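PDB 1X3L: hypothetical protein PH0495 from Pyrococcus horikoshii, which catalyses the ATP-dependent phosphorylation of D-glycerate to 2-phosphoglycerate, and can also use other nucleotides or pyrophosphate as phosphate donor. Local coordinates for residues A[308-311]-A[312-316]. Numbering follows the deposited sequence.
Sequences VQEI and AERGR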
loop_
_atom_site.group_PDB
_atom_site.type_symbol
_atom_site.label_atom_id
_atom_site.label_comp_id
_atom_site.label_asym_id
_atom_site.label_seq_id
_atom_site.Cartn_x
_atom_site.Cartn_y
_atom_site.Cartn_z
ATOM N N VAL A 308 9.908 25.603 2.061
ATOM C CA VAL A 308 9.645 26.109 3.403
ATOM C C VAL A 308 10.346 27.451 3.581
ATOM O O VAL A 308 9.803 28.353 4.208
ATOM C CB VAL A 308 10.127 25.131 4.485
ATOM C CG1 VAL A 308 10.141 25.818 5.849
ATOM C CG2 VAL A 308 9.208 23.933 4.528
ATOM N N GLN A 309 11.551 27.577 3.025
ATOM C CA GLN A 309 12.310 28.825 3.102
ATOM C C GLN A 309 11.552 29.976 2.439
ATOM O O GLN A 309 11.427 31.062 3.002
ATOM C CB GLN A 309 13.653 28.701 2.386
ATOM C CG GLN A 309 14.755 28.008 3.133
ATOM C CD GLN A 309 16.074 28.094 2.379
ATOM O OE1 GLN A 309 16.223 27.529 1.290
ATOM N NE2 GLN A 309 17.032 28.817 2.946
ATOM N N GLU A 310 11.074 29.726 1.226
ATOM C CA GLU A 310 10.348 30.724 0.449
ATOM C C GLU A 310 9.095 31.193 1.193
ATOM O O GLU A 310 8.801 32.386 1.242
ATOM C CB GLU A 310 9.971 30.131 -0.912
ATOM C CG GLU A 310 9.590 31.144 -1.983
ATOM C CD GLU A 310 10.767 31.995 -2.451
ATOM O OE1 GLU A 310 11.937 31.590 -2.249
ATOM O OE2 GLU A 310 10.517 33.072 -3.037
ATOM N N ILE A 311 8.367 30.244 1.770
ATOM C CA ILE A 311 7.145 30.543 2.514
ATOM C C ILE A 311 7.424 31.427 3.734
ATOM O O ILE A 311 6.756 32.438 3.946
ATOM C CB ILE A 311 6.450 29.222 2.972
ATOM C CG1 ILE A 311 5.888 28.486 1.747
ATOM C CG2 ILE A 311 5.338 29.516 3.995
ATOM C CD1 ILE A 311 5.255 27.151 2.064
ATOM N N ALA A 312 8.419 31.049 4.530
ATOM C CA ALA A 312 8.759 31.812 5.726
ATOM C C ALA A 312 9.394 33.158 5.390
ATOM O O ALA A 312 9.259 34.128 6.138
ATOM C CB ALA A 312 9.704 31.002 6.607
ATOM N N GLU A 313 10.073 33.217 4.251
ATOM C CA GLU A 313 10.760 34.432 3.844
ATOM C C GLU A 313 9.914 35.437 3.063
ATOM O O GLU A 313 10.004 36.638 3.311
ATOM C CB GLU A 313 11.994 34.062 3.015
ATOM C CG GLU A 313 12.937 35.216 2.711
ATOM C CD GLU A 313 13.677 35.700 3.945
ATOM O OE1 GLU A 313 14.258 34.851 4.659
ATOM O OE2 GLU A 313 13.682 36.925 4.200
ATOM N N ARG A 314 9.093 34.951 2.134
ATOM C CA ARG A 314 8.284 35.835 1.293
ATOM C C ARG A 314 6.783 35.564 1.250
ATOM O O ARG A 314 6.055 36.242 0.525
ATOM C CB ARG A 314 8.821 35.791 -0.137
ATOM C CG ARG A 314 10.288 36.162 -0.272
ATOM C CD ARG A 314 10.882 35.541 -1.523
ATOM N NE ARG A 314 12.263 35.960 -1.773
ATOM C CZ ARG A 314 12.606 37.149 -2.255
ATOM N NH1 ARG A 314 11.669 38.044 -2.544
ATOM N NH2 ARG A 314 13.884 37.439 -2.456
ATOM N N GLY A 315 6.314 34.576 2.002
ATOM C CA GLY A 315 4.894 34.277 1.999
ATOM C C GLY A 315 4.380 33.705 0.685
ATOM O O GLY A 315 3.219 33.898 0.335
ATOM N N ARG A 316 5.246 33.009 -0.046
ATOM C CA ARG A 316 4.873 32.380 -1.314
ATOM C C ARG A 316 5.608 31.039 -1.380
ATOM O O ARG A 316 6.685 30.893 -0.810
ATOM C CB ARG A 316 5.262 33.277 -2.502
ATOM C CG ARG A 316 6.761 33.468 -2.701
ATOM C CD ARG A 316 7.087 34.631 -3.659
ATOM N NE ARG A 316 8.516 34.657 -3.960
ATOM C CZ ARG A 316 9.151 35.617 -4.629
ATOM N NH1 ARG A 316 8.497 36.677 -5.094
ATOM N NH2 ARG A 316 10.457 35.512 -4.830
#
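Glu310 and Arg316 meet at the C-terminal end of helix 297-314, where one carboxylate oxygen of Glu310 draws in two arginines, one from the last turn and one just past it. Arg316 grips OE2 of Glu310 side-on, NE donating over 2.7 Å to OE2 and NH2 over 3.0 Å to the same atom. The NE bond takes the anti lone pair, whereas NH2 approaches nearly along the C-O axis; carboxylate and guanidinium lie almost coplanar, their planes 9° apart. The chi1 of Glu310 (-162°) sets CG opposite the backbone N, and a bend at chi2 brings OE2 to the arginines. A second, longer salt bridge runs from Arg314, whose NE stands 3.6 Å from Glu310 OE2. With alanine in place of Glu310, the two arginines would probably lose their shared counter-charge, and the Arg316 guanidinium would be freer to turn.

The backbone satisfies its own polar groups by helical i to i+4 hydrogen bonds. Val308 O, Gln309 O and Glu310 O accept in succession from the N-H groups of Ala312, Glu313 and Arg314, the last at 2.7 Å between Arg314 N and Glu310 O. Gly315 N then donates to Ile311 O at 2.9 Å from above the carbonyl plane; Gly315 itself, with positive phi (68°), is the first residue to leave helical geometry. The amide of Gln309 points elsewhere, its OE1 accepting from Lys354. On the buried side, Ile311 packs against Val322, Leu324 and Val433 of the underlying sheet, and its CG1 lies 3.6 Å from Arg316 O as the chain turns toward strand 322-328. Helix 297-314, closed at its C-terminal end by a positive-phi glycine, is the helix of a beta-alpha-beta crossover between the parallel neighbours 285-290 and 322-328.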